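Local coordinates for protein peroxisomal acyl-CoA oxidase 1A (Solanum lycopersicum, PDB 2FON) that probably oxidises acyl-CoA thioesters in the first step of peroxisomal beta-oxidation, using FAD as its cofactor, at residues G152-G160 with L188-G196; I344-P355 with R609-A619. One frame throughout, in Å; residues are numbered along the deposited sequence.

Interaction 1 of 2, residues G152-G160 with L188-G196. With FAD (flavin-adenine dinucleotide), chain E.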
loop_
_atom_site.group_PDB
_atom_site.type_symbol
_atom_site.label_atom_id
_atom_site.label_comp_id
_atom_site.label_asym_id
_atom_site.label_seq_id
_atom_site.Cartn_x
_atom_site.Cartn_y
_atom_site.Cartn_z
ATOM N N GLY B 152 -22.578 14.889 -18.515
ATOM C CA GLY B 152 -21.929 15.929 -17.800
ATOM C C GLY B 152 -20.932 15.364 -16.830
ATOM O O GLY B 152 -21.122 14.248 -16.323
ATOM N N CYS B 153 -19.859 16.119 -16.597
ATOM C CA CYS B 153 -18.900 15.819 -15.575
ATOM C C CYS B 153 -18.728 17.068 -14.660
ATOM O O CYS B 153 -19.419 18.091 -14.863
ATOM C CB CYS B 153 -17.603 15.468 -16.271
ATOM S SG CYS B 153 -16.957 16.881 -17.218
ATOM N N TYR B 154 -17.787 17.008 -13.698
ATOM C CA TYR B 154 -17.588 18.063 -12.678
ATOM C C TYR B 154 -16.134 18.535 -12.631
ATOM O O TYR B 154 -15.276 17.894 -12.044
ATOM C CB TYR B 154 -18.017 17.495 -11.342
ATOM C CG TYR B 154 -17.864 18.346 -10.097
ATOM C CD1 TYR B 154 -18.977 18.929 -9.520
ATOM C CD2 TYR B 154 -16.638 18.463 -9.416
ATOM C CE1 TYR B 154 -18.885 19.666 -8.337
ATOM C CE2 TYR B 154 -16.539 19.203 -8.211
ATOM C CZ TYR B 154 -17.680 19.795 -7.686
ATOM O OH TYR B 154 -17.683 20.550 -6.522
ATOM N N ALA B 155 -15.861 19.688 -13.224
ATOM C CA ALA B 155 -14.510 20.118 -13.483
ATOM C C ALA B 155 -14.043 21.145 -12.457
ATOM O O ALA B 155 -14.209 22.333 -12.641
ATOM C CB ALA B 155 -14.467 20.684 -14.857
ATOM N N GLN B 156 -13.454 20.714 -11.359
ATOM C CA GLN B 156 -13.008 21.678 -10.372
ATOM C C GLN B 156 -11.499 21.712 -10.264
ATOM O O GLN B 156 -10.912 22.766 -10.457
ATOM C CB GLN B 156 -13.654 21.407 -9.051
ATOM C CG GLN B 156 -13.178 22.222 -7.909
ATOM C CD GLN B 156 -13.972 21.853 -6.635
ATOM O OE1 GLN B 156 -15.221 21.934 -6.587
ATOM N NE2 GLN B 156 -13.252 21.411 -5.619
ATOM N N THR B 157 -10.879 20.566 -9.965
ATOM C CA THR B 157 -9.405 20.461 -9.824
ATOM C C THR B 157 -8.703 21.024 -11.023
ATOM O O THR B 157 -9.231 20.904 -12.111
ATOM C CB THR B 157 -9.003 19.014 -9.707
ATOM O OG1 THR B 157 -9.656 18.469 -8.582
ATOM C CG2 THR B 157 -7.522 18.869 -9.469
ATOM N N GLU B 158 -7.546 21.662 -10.833
ATOM C CA GLU B 158 -6.749 22.155 -11.931
ATOM C C GLU B 158 -5.362 21.559 -11.726
ATOM O O GLU B 158 -5.141 20.957 -10.684
ATOM C CB GLU B 158 -6.723 23.674 -11.940
ATOM C CG GLU B 158 -8.110 24.261 -11.885
ATOM C CD GLU B 158 -8.215 25.776 -12.042
ATOM O OE1 GLU B 158 -7.256 26.539 -11.759
ATOM O OE2 GLU B 158 -9.312 26.210 -12.460
ATOM N N LEU B 159 -4.453 21.665 -12.721
ATOM C CA LEU B 159 -3.100 21.152 -12.570
ATOM C C LEU B 159 -2.526 21.597 -11.267
ATOM O O LEU B 159 -1.921 20.795 -10.566
ATOM C CB LEU B 159 -2.118 21.645 -13.672
ATOM C CG LEU B 159 -1.846 20.562 -14.736
ATOM C CD1 LEU B 159 -0.919 21.040 -15.775
ATOM C CD2 LEU B 159 -1.342 19.242 -14.080
ATOM N N GLY B 160 -2.680 22.890 -10.986
ATOM C CA GLY B 160 -2.009 23.531 -9.881
ATOM C C GLY B 160 -2.782 23.662 -8.578
ATOM O O GLY B 160 -2.190 24.096 -7.576
ATOM N N LEU B 188 -1.090 27.539 -18.180
ATOM C CA LEU B 188 -0.944 26.096 -18.202
ATOM C C LEU B 188 -1.516 25.414 -16.944
ATOM O O LEU B 188 -2.355 24.530 -17.070
ATOM C CB LEU B 188 0.515 25.705 -18.424
ATOM C CG LEU B 188 0.580 24.179 -18.491
ATOM C CD1 LEU B 188 0.554 23.577 -19.956
ATOM C CD2 LEU B 188 1.785 23.700 -17.702
ATOM N N THR B 189 -1.144 25.861 -15.756
ATOM C CA THR B 189 -1.500 25.161 -14.554
ATOM C C THR B 189 -2.964 25.347 -14.162
ATOM O O THR B 189 -3.475 24.664 -13.231
ATOM C CB THR B 189 -0.702 25.627 -13.338
ATOM O OG1 THR B 189 -0.983 27.006 -13.138
ATOM C CG2 THR B 189 0.797 25.384 -13.483
ATOM N N SER B 190 -3.653 26.264 -14.836
ATOM C CA SER B 190 -5.037 26.492 -14.490
ATOM C C SER B 190 -5.808 25.503 -15.265
ATOM O O SER B 190 -7.010 25.372 -15.060
ATOM C CB SER B 190 -5.498 27.854 -14.900
ATOM O OG SER B 190 -5.510 27.958 -16.326
ATOM N N SER B 191 -5.160 24.832 -16.207
ATOM C CA SER B 191 -5.816 23.741 -16.895
ATOM C C SER B 191 -6.613 22.827 -15.943
ATOM O O SER B 191 -6.095 22.432 -14.914
ATOM C CB SER B 191 -4.710 22.923 -17.519
ATOM O OG SER B 191 -4.499 23.329 -18.822
ATOM N N LYS B 192 -7.848 22.467 -16.262
ATOM C CA LYS B 192 -8.530 21.409 -15.442
ATOM C C LYS B 192 -7.854 20.046 -15.648
ATOM O O LYS B 192 -7.378 19.765 -16.758
ATOM C CB LYS B 192 -10.013 21.286 -15.792
ATOM C CG LYS B 192 -10.817 22.512 -15.532
ATOM C CD LYS B 192 -10.736 22.972 -14.094
ATOM C CE LYS B 192 -11.508 24.258 -13.924
ATOM N NZ LYS B 192 -11.523 24.713 -12.510
ATOM N N TRP B 193 -7.805 19.204 -14.623
ATOM C CA TRP B 193 -7.022 17.990 -14.671
ATOM C C TRP B 193 -7.630 17.086 -13.655
ATOM O O TRP B 193 -7.789 17.520 -12.527
ATOM C CB TRP B 193 -5.614 18.324 -14.169
ATOM C CG TRP B 193 -4.594 17.282 -14.378
ATOM C CD1 TRP B 193 -4.289 16.271 -13.531
ATOM C CD2 TRP B 193 -3.724 17.140 -15.513
ATOM N NE1 TRP B 193 -3.303 15.492 -14.072
ATOM C CE2 TRP B 193 -2.932 16.008 -15.285
ATOM C CE3 TRP B 193 -3.559 17.853 -16.720
ATOM C CZ2 TRP B 193 -1.977 15.568 -16.192
ATOM C CZ3 TRP B 193 -2.599 17.414 -17.634
ATOM C CH2 TRP B 193 -1.826 16.278 -17.366
ATOM N N TRP B 194 -7.965 15.844 -14.017
ATOM C CA TRP B 194 -8.583 14.814 -13.105
ATOM C C TRP B 194 -10.056 14.492 -13.275
ATOM O O TRP B 194 -10.413 13.339 -13.030
ATOM C CB TRP B 194 -8.357 15.006 -11.563
ATOM C CG TRP B 194 -6.996 14.573 -11.165
ATOM C CD1 TRP B 194 -6.013 15.348 -10.678
ATOM C CD2 TRP B 194 -6.433 13.254 -11.342
ATOM N NE1 TRP B 194 -4.860 14.597 -10.511
ATOM C CE2 TRP B 194 -5.095 13.313 -10.916
ATOM C CE3 TRP B 194 -6.938 12.043 -11.800
ATOM C CZ2 TRP B 194 -4.248 12.208 -10.958
ATOM C CZ3 TRP B 194 -6.098 10.943 -11.844
ATOM C CH2 TRP B 194 -4.766 11.027 -11.433
ATOM N N PRO B 195 -10.898 15.471 -13.667
ATOM C CA PRO B 195 -12.340 15.278 -13.585
ATOM C C PRO B 195 -12.790 14.097 -14.440
ATOM O O PRO B 195 -12.561 14.070 -15.684
ATOM C CB PRO B 195 -12.905 16.602 -14.139
ATOM C CG PRO B 195 -11.783 17.588 -13.983
ATOM C CD PRO B 195 -10.560 16.789 -14.214
ATOM N N GLY B 196 -13.415 13.115 -13.813
ATOM C CA GLY B 196 -13.719 11.926 -14.582
ATOM C C GLY B 196 -14.862 12.146 -15.567
ATOM O O GLY B 196 -15.827 12.820 -15.228
HETATM P PA FAD E . -2.635 18.488 -2.483
HETATM O O1A FAD E . -3.586 19.328 -1.726
HETATM O O2A FAD E . -1.851 19.249 -3.516
HETATM O O5B FAD E . -1.743 17.754 -1.419
HETATM C C5B FAD E . -0.419 17.434 -1.756
HETATM C C4B FAD E . 0.300 17.027 -0.458
HETATM O O4B FAD E . 0.434 18.171 0.339
HETATM C C3B FAD E . -0.534 16.049 0.366
HETATM O O3B FAD E . 0.380 15.280 1.047
HETATM C C2B FAD E . -1.305 16.915 1.317
HETATM O O2B FAD E . -1.582 16.351 2.554
HETATM C C1B FAD E . -0.275 18.006 1.539
HETATM N N9A FAD E . -0.930 19.250 1.878
HETATM C C8A FAD E . -1.680 20.036 1.062
HETATM N N7A FAD E . -2.138 21.059 1.795
HETATM C C5A FAD E . -1.675 20.935 3.056
HETATM C C6A FAD E . -1.790 21.728 4.199
HETATM N N6A FAD E . -2.511 22.868 4.175
HETATM N N1A FAD E . -1.159 21.322 5.355
HETATM C C2A FAD E . -0.457 20.152 5.393
HETATM N N3A FAD E . -0.330 19.390 4.253
HETATM C C4A FAD E . -0.922 19.780 3.114
HETATM N N1 FAD E . -11.410 16.474 -9.242
HETATM C C2 FAD E . -12.565 16.991 -9.810
HETATM O O2 FAD E . -12.765 18.199 -9.723
HETATM N N3 FAD E . -13.489 16.163 -10.448
HETATM C C4 FAD E . -13.236 14.805 -10.520
HETATM O O4 FAD E . -14.020 14.072 -11.104
HETATM C C4X FAD E . -12.068 14.266 -9.958
HETATM N N5 FAD E . -11.774 12.905 -10.046
HETATM C C5X FAD E . -10.609 12.431 -9.485
HETATM C C6 FAD E . -10.328 11.098 -9.602
HETATM C C7 FAD E . -9.147 10.627 -9.101
HETATM C C7M FAD E . -8.960 9.165 -9.272
HETATM C C8 FAD E . -8.230 11.476 -8.457
HETATM C C8M FAD E . -6.934 10.997 -7.846
HETATM C C9 FAD E . -8.520 12.816 -8.327
HETATM C C9A FAD E . -9.716 13.295 -8.851
HETATM N N10 FAD E . -10.031 14.641 -8.777
HETATM C C10 FAD E . -11.169 15.121 -9.329
HETATM C "C1'" FAD E . -9.148 15.640 -8.085
HETATM C "C2'" FAD E . -9.325 15.238 -6.614
HETATM O "O2'" FAD E . -10.654 15.382 -6.253
HETATM C "C3'" FAD E . -8.587 16.032 -5.554
HETATM O "O3'" FAD E . -9.065 17.351 -5.441
HETATM C "C4'" FAD E . -7.097 15.998 -5.709
HETATM O "O4'" FAD E . -6.649 14.633 -5.610
HETATM C "C5'" FAD E . -6.615 16.846 -4.571
HETATM O "O5'" FAD E . -5.297 16.372 -4.480
HETATM P P FAD E . -4.031 17.302 -4.620
HETATM O O1P FAD E . -3.140 16.759 -5.678
HETATM O O2P FAD E . -4.359 18.772 -4.732
HETATM O O3P FAD E . -3.430 17.223 -3.126
#
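Over one face of the Trp-193 indole, Leu-159 brings its CD2 methyl in a CH-pi contact, 3.7 Å from the centroid of the five-membered ring. Trp-194 lies against the dimethylbenzene part of FAD, flavin C9 being over one face of the indole and Trp-193 CD1 over the opposite face; its edge meets Thr-157 CG2. The edge of the Tyr-154 ring points to flavin O2. With chi1 at -169° the Trp-193 indole swings away from its own backbone N and against the Leu-159 methyl.

Backbone bonds tie the two segments: Leu-159 N gives a bond to Ser-191 O (2.8 Å) and Gly-160 N one to Thr-189 O (3.0 Å). Lys-192, bent at chi2 (-57°), curls back so that NZ bonds Gln-156 O at 2.9 Å and the anti lone pair of Glu-158 OE2 at 2.7 Å, the latter a salt bridge. Tyr-208 O also accepts from NZ, while Thr-170 and the backbone of Glu-169 hold the Glu-158 carboxylate.

The flavin pyrimidine is read by both segments: Tyr-154 O accepts from N3, the backbone N atoms of Gln-156 and Thr-157 converge on O2, Thr-157 OG1 bonds N1 at 2.7 Å, and Gly-196 N gives a bond to O4 at 2.9 Å. This is the flavin-binding beta domain of the acyl-CoA dehydrogenase and oxidase fold. Donors gathered at N1 and O2 would probably draw electron density to that side and favour the reduced, anionic flavin.

Interaction 2 of 2, residues I344-P355 with R609-A619. With FAD (flavin-adenine dinucleotide), chain D.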
loop_
_atom_site.group_PDB
_atom_site.type_symbol
_atom_site.label_atom_id
_atom_site.label_comp_id
_atom_site.label_asym_id
_atom_site.label_seq_id
_atom_site.Cartn_x
_atom_site.Cartn_y
_atom_site.Cartn_z
ATOM N N ILE B 344 -5.331 -19.178 8.793
ATOM C CA ILE B 344 -6.300 -18.547 9.671
ATOM C C ILE B 344 -6.266 -19.068 11.096
ATOM O O ILE B 344 -6.753 -18.373 11.982
ATOM C CB ILE B 344 -7.713 -18.691 9.117
ATOM C CG1 ILE B 344 -8.631 -17.659 9.748
ATOM C CG2 ILE B 344 -8.221 -20.041 9.361
ATOM C CD1 ILE B 344 -9.764 -17.186 8.814
ATOM N N ASP B 345 -5.723 -20.265 11.353
ATOM C CA ASP B 345 -5.639 -20.693 12.753
ATOM C C ASP B 345 -4.543 -19.967 13.507
ATOM O O ASP B 345 -4.502 -20.053 14.702
ATOM C CB ASP B 345 -5.418 -22.208 12.910
ATOM C CG ASP B 345 -6.642 -23.056 12.510
ATOM O OD1 ASP B 345 -6.443 -24.292 12.343
ATOM O OD2 ASP B 345 -7.779 -22.517 12.347
ATOM N N TYR B 346 -3.627 -19.292 12.814
ATOM C CA TYR B 346 -2.486 -18.621 13.487
ATOM C C TYR B 346 -2.853 -17.286 14.091
ATOM O O TYR B 346 -3.649 -16.544 13.535
ATOM C CB TYR B 346 -1.298 -18.421 12.540
ATOM C CG TYR B 346 -0.694 -19.697 12.091
ATOM C CD1 TYR B 346 -0.209 -19.832 10.780
ATOM C CD2 TYR B 346 -0.613 -20.782 12.959
ATOM C CE1 TYR B 346 0.373 -21.075 10.341
ATOM C CE2 TYR B 346 -0.069 -21.983 12.556
ATOM C CZ TYR B 346 0.430 -22.148 11.242
ATOM O OH TYR B 346 0.973 -23.354 10.849
ATOM N N LYS B 347 -2.234 -16.955 15.205
ATOM C CA LYS B 347 -2.632 -15.778 15.963
ATOM C C LYS B 347 -2.067 -14.486 15.296
ATOM O O LYS B 347 -2.581 -13.379 15.489
ATOM C CB LYS B 347 -2.255 -16.008 17.448
ATOM C CG LYS B 347 -2.968 -15.180 18.580
ATOM C CD LYS B 347 -4.487 -15.358 18.723
ATOM C CE LYS B 347 -4.894 -16.763 19.087
ATOM N NZ LYS B 347 -6.379 -16.847 19.292
ATOM N N THR B 348 -1.056 -14.634 14.457
ATOM C CA THR B 348 -0.528 -13.491 13.734
ATOM C C THR B 348 -1.362 -13.163 12.529
ATOM O O THR B 348 -1.577 -11.969 12.223
ATOM C CB THR B 348 0.901 -13.677 13.275
ATOM O OG1 THR B 348 1.069 -14.969 12.701
ATOM C CG2 THR B 348 1.847 -13.541 14.440
ATOM N N GLN B 349 -1.824 -14.201 11.831
ATOM C CA GLN B 349 -2.813 -14.024 10.799
ATOM C C GLN B 349 -4.053 -13.418 11.420
ATOM O O GLN B 349 -4.535 -12.395 10.979
ATOM C CB GLN B 349 -3.151 -15.334 10.124
ATOM C CG GLN B 349 -3.887 -15.129 8.814
ATOM C CD GLN B 349 -2.969 -14.929 7.671
ATOM O OE1 GLN B 349 -1.753 -14.847 7.866
ATOM N NE2 GLN B 349 -3.516 -14.892 6.449
ATOM N N GLN B 350 -4.547 -13.993 12.491
ATOM C CA GLN B 350 -5.627 -13.319 13.231
ATOM C C GLN B 350 -5.409 -11.836 13.590
ATOM O O GLN B 350 -6.239 -10.987 13.254
ATOM C CB GLN B 350 -6.030 -14.142 14.424
ATOM C CG GLN B 350 -6.700 -15.417 13.979
ATOM C CD GLN B 350 -6.716 -16.407 15.091
ATOM O OE1 GLN B 350 -6.662 -16.028 16.283
ATOM N NE2 GLN B 350 -6.770 -17.708 14.734
ATOM N N ASN B 351 -4.260 -11.515 14.172
ATOM C CA ASN B 351 -3.909 -10.098 14.472
ATOM C C ASN B 351 -3.827 -9.130 13.318
ATOM O O ASN B 351 -3.994 -7.968 13.511
ATOM C CB ASN B 351 -2.591 -9.979 15.247
ATOM C CG ASN B 351 -2.406 -8.598 15.887
ATOM O OD1 ASN B 351 -3.350 -7.991 16.417
ATOM N ND2 ASN B 351 -1.174 -8.125 15.875
ATOM N N ARG B 352 -3.530 -9.582 12.122
ATOM C CA ARG B 352 -3.622 -8.653 11.014
ATOM C C ARG B 352 -4.985 -8.706 10.343
ATOM O O ARG B 352 -5.432 -7.694 9.849
ATOM C CB ARG B 352 -2.490 -8.846 10.018
ATOM C CG ARG B 352 -1.243 -9.547 10.603
ATOM C CD ARG B 352 -0.092 -9.426 9.715
ATOM N NE ARG B 352 0.280 -10.644 9.022
ATOM C CZ ARG B 352 0.531 -10.736 7.705
ATOM N NH1 ARG B 352 0.419 -9.693 6.877
ATOM N NH2 ARG B 352 0.917 -11.891 7.196
ATOM N N LEU B 353 -5.689 -9.836 10.378
ATOM C CA LEU B 353 -6.952 -9.971 9.609
ATOM C C LEU B 353 -8.246 -9.580 10.330
ATOM O O LEU B 353 -9.011 -8.742 9.826
ATOM C CB LEU B 353 -7.088 -11.363 9.035
ATOM C CG LEU B 353 -8.392 -11.686 8.339
ATOM C CD1 LEU B 353 -8.314 -11.218 6.920
ATOM C CD2 LEU B 353 -8.680 -13.185 8.377
ATOM N N PHE B 354 -8.492 -10.159 11.513
ATOM C CA PHE B 354 -9.697 -9.857 12.280
ATOM C C PHE B 354 -9.908 -8.375 12.652
ATOM O O PHE B 354 -11.030 -7.950 12.780
ATOM C CB PHE B 354 -9.719 -10.672 13.517
ATOM C CG PHE B 354 -9.841 -12.129 13.273
ATOM C CD1 PHE B 354 -9.999 -13.021 14.364
ATOM C CD2 PHE B 354 -9.806 -12.647 11.981
ATOM C CE1 PHE B 354 -10.132 -14.382 14.134
ATOM C CE2 PHE B 354 -9.946 -13.994 11.776
ATOM C CZ PHE B 354 -10.090 -14.862 12.847
ATOM N N PRO B 355 -8.861 -7.583 12.875
ATOM C CA PRO B 355 -9.231 -6.179 13.043
ATOM C C PRO B 355 -9.839 -5.573 11.774
ATOM O O PRO B 355 -10.593 -4.584 11.864
ATOM C CB PRO B 355 -7.895 -5.471 13.313
ATOM C CG PRO B 355 -7.000 -6.500 13.722
ATOM C CD PRO B 355 -7.426 -7.806 13.081
ATOM N N ARG B 609 -6.814 -11.207 22.660
ATOM C CA ARG B 609 -6.362 -12.515 22.261
ATOM C C ARG B 609 -7.533 -13.482 22.381
ATOM O O ARG B 609 -7.845 -14.193 21.431
ATOM C CB ARG B 609 -5.203 -12.952 23.128
ATOM C CG ARG B 609 -4.207 -13.785 22.409
ATOM C CD ARG B 609 -3.230 -14.357 23.416
ATOM N NE ARG B 609 -2.413 -13.268 23.928
ATOM C CZ ARG B 609 -2.337 -12.902 25.201
ATOM N NH1 ARG B 609 -3.004 -13.573 26.136
ATOM N NH2 ARG B 609 -1.569 -11.868 25.533
ATOM N N ALA B 610 -8.192 -13.470 23.542
ATOM C CA ALA B 610 -9.435 -14.215 23.783
ATOM C C ALA B 610 -10.445 -13.987 22.652
ATOM O O ALA B 610 -11.028 -14.944 22.130
ATOM C CB ALA B 610 -10.039 -13.829 25.144
ATOM N N LEU B 611 -10.612 -12.727 22.246
ATOM C CA LEU B 611 -11.625 -12.397 21.260
ATOM C C LEU B 611 -11.320 -13.023 19.898
ATOM O O LEU B 611 -12.210 -13.566 19.246
ATOM C CB LEU B 611 -11.850 -10.897 21.167
ATOM C CG LEU B 611 -12.584 -10.250 22.339
ATOM C CD1 LEU B 611 -12.675 -8.753 22.101
ATOM C CD2 LEU B 611 -13.974 -10.844 22.605
ATOM N N TYR B 612 -10.055 -12.969 19.486
ATOM C CA TYR B 612 -9.613 -13.649 18.291
ATOM C C TYR B 612 -10.036 -15.137 18.348
ATOM O O TYR B 612 -10.613 -15.657 17.405
ATOM C CB TYR B 612 -8.089 -13.499 18.108
ATOM C CG TYR B 612 -7.534 -12.120 17.774
ATOM C CD1 TYR B 612 -6.236 -11.803 18.107
ATOM C CD2 TYR B 612 -8.279 -11.157 17.116
ATOM C CE1 TYR B 612 -5.667 -10.562 17.818
ATOM C CE2 TYR B 612 -7.734 -9.887 16.821
ATOM C CZ TYR B 612 -6.407 -9.603 17.194
ATOM O OH TYR B 612 -5.790 -8.384 16.917
ATOM N N SER B 613 -9.770 -15.809 19.455
ATOM C CA SER B 613 -10.110 -17.239 19.576
ATOM C C SER B 613 -11.591 -17.530 19.424
ATOM O O SER B 613 -11.949 -18.573 18.911
ATOM C CB SER B 613 -9.654 -17.813 20.909
ATOM O OG SER B 613 -8.251 -17.913 20.927
ATOM N N GLN B 614 -12.449 -16.620 19.892
ATOM C CA GLN B 614 -13.880 -16.812 19.705
ATOM C C GLN B 614 -14.316 -16.406 18.304
ATOM O O GLN B 614 -15.116 -17.091 17.698
ATOM C CB GLN B 614 -14.741 -16.159 20.799
ATOM C CG GLN B 614 -14.036 -15.153 21.703
ATOM C CD GLN B 614 -14.790 -14.906 23.044
ATOM O OE1 GLN B 614 -15.968 -14.454 23.073
ATOM N NE2 GLN B 614 -14.102 -15.182 24.149
ATOM N N LEU B 615 -13.789 -15.320 17.762
ATOM C CA LEU B 615 -14.142 -14.983 16.399
ATOM C C LEU B 615 -13.841 -16.168 15.498
ATOM O O LEU B 615 -14.748 -16.612 14.814
ATOM C CB LEU B 615 -13.437 -13.719 15.885
ATOM C CG LEU B 615 -14.098 -13.146 14.617
ATOM C CD1 LEU B 615 -15.471 -12.625 14.884
ATOM C CD2 LEU B 615 -13.346 -12.012 14.069
ATOM N N ARG B 616 -12.601 -16.683 15.540
ATOM C CA ARG B 616 -12.153 -17.842 14.748
ATOM C C ARG B 616 -13.229 -18.767 14.146
ATOM O O ARG B 616 -13.317 -18.912 12.924
ATOM C CB ARG B 616 -11.120 -18.695 15.498
ATOM C CG ARG B 616 -10.748 -19.952 14.757
ATOM C CD ARG B 616 -10.297 -19.646 13.338
ATOM N NE ARG B 616 -9.894 -20.839 12.591
ATOM C CZ ARG B 616 -10.633 -21.509 11.692
ATOM N NH1 ARG B 616 -11.862 -21.119 11.395
ATOM N NH2 ARG B 616 -10.122 -22.570 11.068
ATOM N N PRO B 617 -14.044 -19.397 14.970
ATOM C CA PRO B 617 -14.978 -20.273 14.305
ATOM C C PRO B 617 -15.903 -19.564 13.370
ATOM O O PRO B 617 -16.477 -20.193 12.545
ATOM C CB PRO B 617 -15.819 -20.841 15.459
ATOM C CG PRO B 617 -14.981 -20.648 16.709
ATOM C CD PRO B 617 -14.198 -19.397 16.433
ATOM N N ASN B 618 -16.076 -18.267 13.490
ATOM C CA ASN B 618 -17.129 -17.572 12.721
ATOM C C ASN B 618 -16.697 -16.734 11.539
ATOM O O ASN B 618 -17.536 -16.315 10.734
ATOM C CB ASN B 618 -18.004 -16.692 13.657
ATOM C CG ASN B 618 -18.663 -17.492 14.761
ATOM O OD1 ASN B 618 -19.821 -17.939 14.655
ATOM N ND2 ASN B 618 -17.911 -17.706 15.819
ATOM N N ALA B 619 -15.405 -16.452 11.449
ATOM C CA ALA B 619 -14.860 -15.582 10.375
ATOM C C ALA B 619 -15.438 -15.833 8.985
ATOM O O ALA B 619 -15.852 -14.908 8.319
ATOM C CB ALA B 619 -13.366 -15.655 10.339
HETATM P PA FAD D . 2.467 -18.472 2.767
HETATM O O1A FAD D . 3.562 -19.011 3.648
HETATM O O2A FAD D . 1.486 -19.503 2.202
HETATM O O5B FAD D . 1.781 -17.400 3.680
HETATM C C5B FAD D . 0.453 -17.017 3.420
HETATM C C4B FAD D . 0.092 -16.313 4.720
HETATM O O4B FAD D . 0.190 -17.254 5.774
HETATM C C3B FAD D . 1.042 -15.167 5.070
HETATM O O3B FAD D . 0.253 -14.215 5.679
HETATM C C2B FAD D . 1.892 -15.728 6.162
HETATM O O2B FAD D . 2.324 -14.739 7.040
HETATM C C1B FAD D . 0.930 -16.703 6.821
HETATM N N9A FAD D . 1.731 -17.758 7.428
HETATM C C8A FAD D . 2.286 -18.828 6.786
HETATM N N7A FAD D . 2.959 -19.535 7.726
HETATM C C5A FAD D . 2.820 -18.945 8.940
HETATM C C6A FAD D . 3.275 -19.259 10.223
HETATM N N6A FAD D . 4.032 -20.337 10.402
HETATM N N1A FAD D . 2.964 -18.439 11.290
HETATM C C2A FAD D . 2.189 -17.316 11.113
HETATM N N3A FAD D . 1.728 -17.022 9.853
HETATM C C4A FAD D . 2.048 -17.812 8.774
HETATM N N1 FAD D . 10.032 -18.936 -5.576
HETATM C C2 FAD D . 11.072 -19.627 -6.192
HETATM O O2 FAD D . 11.428 -20.778 -5.829
HETATM N N3 FAD D . 11.772 -18.976 -7.185
HETATM C C4 FAD D . 11.431 -17.712 -7.574
HETATM O O4 FAD D . 12.063 -17.194 -8.496
HETATM C C4X FAD D . 10.381 -17.045 -6.963
HETATM N N5 FAD D . 10.002 -15.771 -7.384
HETATM C C5X FAD D . 8.935 -15.113 -6.858
HETATM C C6 FAD D . 8.647 -13.882 -7.368
HETATM C C7 FAD D . 7.588 -13.164 -6.848
HETATM C C7M FAD D . 7.323 -11.799 -7.447
HETATM C C8 FAD D . 6.823 -13.727 -5.776
HETATM C C8M FAD D . 5.647 -13.022 -5.168
HETATM C C9 FAD D . 7.137 -14.982 -5.285
HETATM C C9A FAD D . 8.202 -15.714 -5.843
HETATM N N10 FAD D . 8.580 -17.016 -5.393
HETATM C C10 FAD D . 9.672 -17.664 -5.960
HETATM C "C1'" FAD D . 7.887 -17.723 -4.250
HETATM C "C2'" FAD D . 8.292 -16.838 -3.077
HETATM O "O2'" FAD D . 9.658 -16.820 -2.895
HETATM C "C3'" FAD D . 7.865 -17.207 -1.694
HETATM O "O3'" FAD D . 8.534 -18.362 -1.241
HETATM C "C4'" FAD D . 6.385 -17.346 -1.512
HETATM O "O4'" FAD D . 5.731 -16.236 -2.111
HETATM C "C5'" FAD D . 6.200 -17.431 0.009
HETATM O "O5'" FAD D . 4.919 -16.952 0.292
HETATM P P FAD D . 3.661 -17.920 0.255
HETATM O O1P FAD D . 2.954 -17.682 -1.063
HETATM O O2P FAD D . 4.213 -19.330 0.521
HETATM O O3P FAD D . 2.896 -17.444 1.598
#
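The segments 347-355 and 609-615, parts of helices 347-380 and 598-615, cross at 85° with their axes 10.4 Å apart at closest approach, and Tyr-612 is a knob among Gln-350, Asn-351, Phe-354 and Pro-355. Its hydroxyl donates to a lone pair of Asn-351 OD1 in the carbonyl plane, 2.5 Å away, and one ring face lies over Gln-350 O and Asn-351 N. A valine in place of Tyr-612 would probably leave a gap in that hole and Asn-351 OD1 without its donor.

Phe-354 is sandwiched: Leu-615 CD2 sits over one face, 3.8 Å from the centroid, and Gln-350 CG over the other. This packing joins helix 347-380, in the C-alpha1 part of the acyl-CoA oxidase fold, to helix 598-615 in the C-terminal acyl-CoA oxidase region.

Polar grips flank the aromatic centre. Lys-347, bent at chi2 and chi3 (62° and 63°), folds NZ back to bond Ser-613 OG at 2.7 Å and Gln-350 OE1 at 3.1 Å. The Gln-350 amide is fixed at its other end too, NE2 giving a nearly straight bond to Ile-344 O. Arg-616, where the backbone leaves helical angles, grips Asp-345 side-on, NE and NH2 both reaching OD2 at 2.7 Å in the guanidinium plane. Ile-344 CG2 lies over one face of that guanidinium, toward its rim, and NH1 forms a second salt bridge with Glu-29.

How the interactions relate
Interaction 1 joins parts of the beta domain, whereas interaction 2 joins two helical regions; within one chain they lie on opposite sides of its centre, 45 Å between centres and about 28 Å between nearest atoms. The dimer relates them through FAD. Residues 152-160 and 188-196 hold the flavin of one cofactor, which is also hydrogen-bonded to Gln-349 and Arg-329 of the second subunit; residues 344-355 in turn meet the adenosine part of the other FAD, whose flavin is bound by the second subunit's Tyr-154, Gln-156 and Thr-157. Each site thus draws on both subunits. Glu-443, the predicted proton acceptor, lies about 8 Å from Gln-156, side chain to side chain, at interaction 1.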